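Local coordinates for methyltransferase domain-containing protein (Serratia marcescens, PDB 7CLU) that probably transfers a methyl group from S-adenosyl-L-methionine to a hydroxyl oxygen in the prodigiosin biosynthetic pathway, at residues L232-L246 and I261-E275. Residues are numbered along the deposited sequence; the frame is centred on the assembly and turned at random.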
loop_
_atom_site.group_PDB
_atom_site.type_symbol
_atom_site.label_atom_id
_atom_site.label_comp_id
_atom_site.label_asym_id
_atom_site.label_seq_id
_atom_site.Cartn_x
_atom_site.Cartn_y
_atom_site.Cartn_z
ATOM N N LEU A 232 -14.456 -20.742 -31.558
ATOM C CA LEU A 232 -14.894 -19.352 -31.688
ATOM C C LEU A 232 -15.825 -19.218 -32.882
ATOM O O LEU A 232 -15.354 -19.051 -34.024
ATOM C CB LEU A 232 -13.695 -18.423 -31.833
ATOM C CG LEU A 232 -12.793 -18.381 -30.602
ATOM C CD1 LEU A 232 -11.439 -17.776 -30.930
ATOM C CD2 LEU A 232 -13.487 -17.624 -29.463
ATOM N N PRO A 233 -17.135 -19.283 -32.677
ATOM C CA PRO A 233 -18.072 -19.090 -33.798
ATOM C C PRO A 233 -18.218 -17.608 -34.119
ATOM O O PRO A 233 -19.250 -16.979 -33.892
ATOM C CB PRO A 233 -19.363 -19.707 -33.258
ATOM C CG PRO A 233 -19.318 -19.415 -31.813
ATOM C CD PRO A 233 -17.844 -19.492 -31.403
ATOM N N ILE A 234 -17.142 -17.030 -34.636
ATOM C CA ILE A 234 -17.038 -15.589 -34.803
ATOM C C ILE A 234 -16.836 -15.208 -36.269
ATOM O O ILE A 234 -16.462 -14.081 -36.569
ATOM C CB ILE A 234 -15.919 -15.022 -33.909
ATOM C CG1 ILE A 234 -14.539 -15.421 -34.431
ATOM C CG2 ILE A 234 -16.080 -15.530 -32.479
ATOM C CD1 ILE A 234 -13.378 -14.938 -33.553
ATOM N N GLY A 235 -17.116 -16.136 -37.190
ATOM C CA GLY A 235 -16.848 -15.917 -38.608
ATOM C C GLY A 235 -17.729 -14.873 -39.274
ATOM O O GLY A 235 -17.327 -14.292 -40.292
ATOM N N GLY A 236 -18.909 -14.613 -38.734
ATOM C CA GLY A 236 -19.759 -13.620 -39.358
ATOM C C GLY A 236 -19.548 -12.204 -38.854
ATOM O O GLY A 236 -20.445 -11.374 -38.990
ATOM N N TYR A 237 -18.395 -11.899 -38.257
ATOM C CA TYR A 237 -18.188 -10.596 -37.626
ATOM C C TYR A 237 -16.922 -9.966 -38.176
ATOM O O TYR A 237 -15.820 -10.468 -37.932
ATOM C CB TYR A 237 -18.137 -10.724 -36.101
ATOM C CG TYR A 237 -19.471 -11.176 -35.569
ATOM C CD1 TYR A 237 -20.473 -10.258 -35.289
ATOM C CD2 TYR A 237 -19.761 -12.527 -35.425
ATOM C CE1 TYR A 237 -21.714 -10.669 -34.848
ATOM C CE2 TYR A 237 -21.008 -12.947 -34.979
ATOM C CZ TYR A 237 -21.977 -12.010 -34.695
ATOM O OH TYR A 237 -23.218 -12.413 -34.246
ATOM N N ASP A 238 -17.083 -8.859 -38.913
ATOM C CA ASP A 238 -15.949 -8.200 -39.552
ATOM C C ASP A 238 -15.155 -7.303 -38.602
ATOM O O ASP A 238 -14.083 -6.825 -38.992
ATOM C CB ASP A 238 -16.426 -7.400 -40.779
ATOM C CG ASP A 238 -17.525 -6.403 -40.441
ATOM O OD1 ASP A 238 -18.614 -6.824 -40.022
ATOM O OD2 ASP A 238 -17.297 -5.192 -40.593
ATOM N N LEU A 239 -15.626 -7.096 -37.368
ATOM C CA LEU A 239 -14.843 -6.452 -36.315
ATOM C C LEU A 239 -14.942 -7.287 -35.042
ATOM O O LEU A 239 -16.049 -7.582 -34.574
ATOM C CB LEU A 239 -15.313 -5.007 -36.039
ATOM C CG LEU A 239 -14.526 -4.249 -34.946
ATOM C CD1 LEU A 239 -13.029 -4.137 -35.268
ATOM C CD2 LEU A 239 -15.106 -2.861 -34.707
ATOM N N ILE A 240 -13.785 -7.676 -34.496
ATOM C CA ILE A 240 -13.705 -8.473 -33.276
ATOM C C ILE A 240 -12.834 -7.735 -32.275
ATOM O O ILE A 240 -11.761 -7.228 -32.627
ATOM C CB ILE A 240 -13.124 -9.883 -33.539
ATOM C CG1 ILE A 240 -13.923 -10.602 -34.628
ATOM C CG2 ILE A 240 -13.132 -10.709 -32.262
ATOM C CD1 ILE A 240 -15.218 -11.147 -34.142
ATOM N N HIS A 241 -13.272 -7.709 -31.017
ATOM C CA HIS A 241 -12.574 -6.969 -29.978
ATOM C C HIS A 241 -12.358 -7.862 -28.771
ATOM O O HIS A 241 -13.247 -8.627 -28.383
ATOM C CB HIS A 241 -13.350 -5.702 -29.521
ATOM C CG HIS A 241 -12.732 -5.035 -28.328
ATOM N ND1 HIS A 241 -13.333 -5.012 -27.087
ATOM C CD2 HIS A 241 -11.541 -4.405 -28.181
ATOM C CE1 HIS A 241 -12.557 -4.368 -26.234
ATOM N NE2 HIS A 241 -11.458 -3.997 -26.870
ATOM N N LEU A 242 -11.175 -7.747 -28.182
ATOM C CA LEU A 242 -10.805 -8.483 -26.978
ATOM C C LEU A 242 -10.375 -7.435 -25.964
ATOM O O LEU A 242 -9.345 -6.774 -26.148
ATOM C CB LEU A 242 -9.698 -9.495 -27.266
ATOM C CG LEU A 242 -9.193 -10.346 -26.086
ATOM C CD1 LEU A 242 -10.300 -11.262 -25.598
ATOM C CD2 LEU A 242 -7.982 -11.156 -26.487
ATOM N N GLY A 243 -11.173 -7.265 -24.914
ATOM C CA GLY A 243 -10.950 -6.173 -23.985
ATOM C C GLY A 243 -10.039 -6.485 -22.811
ATOM O O GLY A 243 -10.464 -7.149 -21.870
ATOM N N TRP A 244 -8.780 -6.040 -22.882
ATOM C CA TRP A 244 -7.858 -6.026 -21.741
ATOM C C TRP A 244 -7.653 -7.414 -21.135
ATOM O O TRP A 244 -7.649 -7.583 -19.913
ATOM C CB TRP A 244 -8.338 -5.024 -20.684
ATOM C CG TRP A 244 -7.233 -4.404 -19.904
ATOM C CD1 TRP A 244 -5.897 -4.442 -20.193
ATOM C CD2 TRP A 244 -7.360 -3.681 -18.682
ATOM N NE1 TRP A 244 -5.189 -3.762 -19.233
ATOM C CE2 TRP A 244 -6.065 -3.286 -18.293
ATOM C CE3 TRP A 244 -8.450 -3.314 -17.883
ATOM C CZ2 TRP A 244 -5.826 -2.557 -17.125
ATOM C CZ3 TRP A 244 -8.210 -2.571 -16.726
ATOM C CH2 TRP A 244 -6.911 -2.200 -16.365
ATOM N N MET A 245 -7.449 -8.415 -21.998
ATOM C CA MET A 245 -7.266 -9.798 -21.565
ATOM C C MET A 245 -5.863 -10.337 -21.799
ATOM O O MET A 245 -5.437 -11.246 -21.085
ATOM C CB MET A 245 -8.275 -10.720 -22.274
ATOM C CG MET A 245 -8.165 -12.221 -21.878
ATOM S SD MET A 245 -9.340 -13.342 -22.686
ATOM C CE MET A 245 -10.868 -12.534 -22.221
ATOM N N LEU A 246 -5.134 -9.809 -22.781
ATOM C CA LEU A 246 -3.865 -10.417 -23.152
ATOM C C LEU A 246 -2.893 -10.400 -21.982
ATOM O O LEU A 246 -2.212 -11.399 -21.713
ATOM C CB LEU A 246 -3.268 -9.692 -24.356
ATOM C CG LEU A 246 -4.099 -9.755 -25.649
ATOM C CD1 LEU A 246 -3.494 -8.904 -26.761
ATOM C CD2 LEU A 246 -4.256 -11.203 -26.115
ATOM N N ILE A 261 -8.040 -16.648 -32.458
ATOM C CA ILE A 261 -8.955 -15.659 -33.024
ATOM C C ILE A 261 -8.689 -15.460 -34.510
ATOM O O ILE A 261 -9.623 -15.375 -35.311
ATOM C CB ILE A 261 -8.850 -14.331 -32.260
ATOM C CG1 ILE A 261 -9.353 -14.518 -30.821
ATOM C CG2 ILE A 261 -9.630 -13.255 -33.004
ATOM C CD1 ILE A 261 -9.167 -13.301 -29.934
ATOM N N TYR A 262 -7.414 -15.362 -34.898
ATOM C CA TYR A 262 -7.078 -15.181 -36.307
ATOM C C TYR A 262 -7.672 -16.291 -37.161
ATOM O O TYR A 262 -8.254 -16.024 -38.221
ATOM C CB TYR A 262 -5.563 -15.139 -36.485
ATOM C CG TYR A 262 -5.144 -14.958 -37.921
ATOM C CD1 TYR A 262 -5.050 -13.688 -38.474
ATOM C CD2 TYR A 262 -4.857 -16.057 -38.737
ATOM C CE1 TYR A 262 -4.676 -13.502 -39.790
ATOM C CE2 TYR A 262 -4.485 -15.882 -40.063
ATOM C CZ TYR A 262 -4.395 -14.598 -40.582
ATOM O OH TYR A 262 -4.023 -14.398 -41.893
ATOM N N ARG A 263 -7.546 -17.540 -36.706
ATOM C CA ARG A 263 -8.034 -18.672 -37.488
ATOM C C ARG A 263 -9.543 -18.597 -37.666
ATOM O O ARG A 263 -10.071 -18.922 -38.737
ATOM C CB ARG A 263 -7.630 -19.981 -36.810
ATOM C CG ARG A 263 -7.987 -21.221 -37.606
ATOM C CD ARG A 263 -7.345 -22.475 -37.029
ATOM N NE ARG A 263 -7.851 -22.799 -35.698
ATOM C CZ ARG A 263 -7.146 -22.679 -34.576
ATOM N NH1 ARG A 263 -5.890 -22.241 -34.620
ATOM N NH2 ARG A 263 -7.697 -23.005 -33.410
ATOM N N ALA A 264 -10.250 -18.123 -36.641
ATOM C CA ALA A 264 -11.707 -18.107 -36.656
ATOM C C ALA A 264 -12.297 -16.883 -37.344
ATOM O O ALA A 264 -13.476 -16.914 -37.712
ATOM C CB ALA A 264 -12.235 -18.210 -35.222
ATOM N N MET A 265 -11.507 -15.829 -37.550
ATOM C CA MET A 265 -12.014 -14.584 -38.107
ATOM C C MET A 265 -12.416 -14.763 -39.568
ATOM O O MET A 265 -11.870 -15.617 -40.265
ATOM C CB MET A 265 -10.957 -13.491 -38.036
ATOM C CG MET A 265 -10.872 -12.785 -36.708
ATOM S SD MET A 265 -9.333 -11.860 -36.625
ATOM C CE MET A 265 -9.593 -10.679 -37.954
ATOM N N PRO A 266 -13.334 -13.938 -40.064
ATOM C CA PRO A 266 -13.603 -13.936 -41.505
ATOM C C PRO A 266 -12.419 -13.361 -42.263
ATOM O O PRO A 266 -11.624 -12.583 -41.728
ATOM C CB PRO A 266 -14.836 -13.040 -41.638
ATOM C CG PRO A 266 -14.714 -12.069 -40.487
ATOM C CD PRO A 266 -14.111 -12.899 -39.355
ATOM N N ALA A 267 -12.298 -13.766 -43.524
ATOM C CA ALA A 267 -11.274 -13.187 -44.376
ATOM C C ALA A 267 -11.519 -11.691 -44.516
ATOM O O ALA A 267 -12.664 -11.242 -44.625
ATOM C CB ALA A 267 -11.268 -13.862 -45.750
ATOM N N GLY A 268 -10.438 -10.916 -44.490
ATOM C CA GLY A 268 -10.571 -9.476 -44.511
ATOM C C GLY A 268 -11.087 -8.861 -43.229
ATOM O O GLY A 268 -11.287 -7.641 -43.187
ATOM N N GLY A 269 -11.312 -9.662 -42.184
ATOM C CA GLY A 269 -11.836 -9.126 -40.946
ATOM C C GLY A 269 -10.797 -8.322 -40.191
ATOM O O GLY A 269 -9.594 -8.408 -40.445
ATOM N N ARG A 270 -11.280 -7.527 -39.234
ATOM C CA ARG A 270 -10.428 -6.717 -38.373
ATOM C C ARG A 270 -10.528 -7.201 -36.929
ATOM O O ARG A 270 -11.607 -7.585 -36.467
ATOM C CB ARG A 270 -10.823 -5.242 -38.447
ATOM C CG ARG A 270 -9.925 -4.306 -37.648
ATOM C CD ARG A 270 -10.233 -2.845 -37.973
ATOM N NE ARG A 270 -9.680 -2.477 -39.271
ATOM C CZ ARG A 270 -9.909 -1.329 -39.903
ATOM N NH1 ARG A 270 -10.704 -0.400 -39.364
ATOM N NH2 ARG A 270 -9.340 -1.114 -41.085
ATOM N N PHE A 271 -9.403 -7.182 -36.223
ATOM C CA PHE A 271 -9.375 -7.549 -34.813
ATOM C C PHE A 271 -8.696 -6.442 -34.021
ATOM O O PHE A 271 -7.682 -5.886 -34.450
ATOM C CB PHE A 271 -8.664 -8.885 -34.578
ATOM C CG PHE A 271 -8.388 -9.167 -33.122
ATOM C CD1 PHE A 271 -9.421 -9.488 -32.254
ATOM C CD2 PHE A 271 -7.103 -9.084 -32.616
ATOM C CE1 PHE A 271 -9.177 -9.727 -30.914
ATOM C CE2 PHE A 271 -6.859 -9.318 -31.282
ATOM C CZ PHE A 271 -7.903 -9.635 -30.434
ATOM N N ILE A 272 -9.275 -6.103 -32.876
ATOM C CA ILE A 272 -8.726 -5.086 -32.000
ATOM C C ILE A 272 -8.614 -5.666 -30.596
ATOM O O ILE A 272 -9.592 -6.191 -30.062
ATOM C CB ILE A 272 -9.602 -3.824 -31.957
ATOM C CG1 ILE A 272 -9.842 -3.240 -33.360
ATOM C CG2 ILE A 272 -8.983 -2.827 -31.001
ATOM C CD1 ILE A 272 -10.689 -1.928 -33.359
ATOM N N ALA A 273 -7.442 -5.552 -29.993
ATOM C CA ALA A 273 -7.280 -5.790 -28.564
ATOM C C ALA A 273 -7.064 -4.445 -27.888
ATOM O O ALA A 273 -6.202 -3.682 -28.323
ATOM C CB ALA A 273 -6.087 -6.698 -28.284
ATOM N N SER A 274 -7.824 -4.157 -26.834
ATOM C CA SER A 274 -7.571 -2.968 -26.029
ATOM C C SER A 274 -6.700 -3.377 -24.842
ATOM O O SER A 274 -7.025 -4.333 -24.139
ATOM C CB SER A 274 -8.867 -2.297 -25.555
ATOM O OG SER A 274 -9.813 -3.190 -24.997
ATOM N N GLU A 275 -5.567 -2.696 -24.672
ATOM C CA GLU A 275 -4.644 -2.988 -23.582
ATOM C C GLU A 275 -4.121 -1.671 -23.031
ATOM O O GLU A 275 -4.414 -0.591 -23.566
ATOM C CB GLU A 275 -3.463 -3.882 -24.021
ATOM C CG GLU A 275 -3.848 -5.240 -24.596
ATOM C CD GLU A 275 -4.138 -6.257 -23.516
ATOM O OE1 GLU A 275 -3.389 -6.286 -22.510
ATOM O OE2 GLU A 275 -5.117 -7.022 -23.674
HETATM O O HOH W 1 -13.200 -9.657 -38.069
HETATM O O HOH W 2 -13.094 -5.523 -41.750
HETATM O O HOH W 3 -7.156 -7.785 -24.843
HETATM O O HOH W 4 -2.716 -4.386 -20.760
#
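Parallel pairing of strands 239-243 and 270-275, Leu239 beside Arg270 through Gly243 beside Ser274, forms this largely buried contact within the central sheet of the methyltransferase domain. Backbone bonds alternate between the strands from Arg270 N on Asp238 O to Ser274 N on Leu242 O, the shortest being Ile272 N to Ile240 O at 2.7 Å. On one face the Phe271 ring meets Ile240 and Leu242 with its edge, CD1 3.9 Å from Ile240 CG2 and CZ 3.6 Å from Leu242 CB, while Ile261 CD1 approaches Leu242 CD2. Helix 251-264 connects the two strands, completing a beta-alpha-beta unit of the Rossmann-like fold of class I methyltransferases, in which strand 239-243 also pairs with strand 171-175. At the C-terminal end of this helix Ala264 CB packs on Leu232 CB and Ile234 CG1. On the other face Leu239 CD1 meets Ile272 CD1, and the His241 side chain, its CG anti to the backbone N (chi1 172°), reaches Ser274 with its ring edge, NE2 and OG being 2.6 Å apart in a hydrogen bond. His241 ND1 is held by Asp174, and Ser274 OG also bonds Arg331, which binds S-adenosyl-L-homocysteine. At the C-terminal end of strand 270-275, Glu275, bent at chi2 (-82°), accepts Leu246 N at OE2 (2.9 Å), from the syn side but 29° out of the carboxylate plane; its OE1 accepts the backbone N of His247, the predicted proton acceptor.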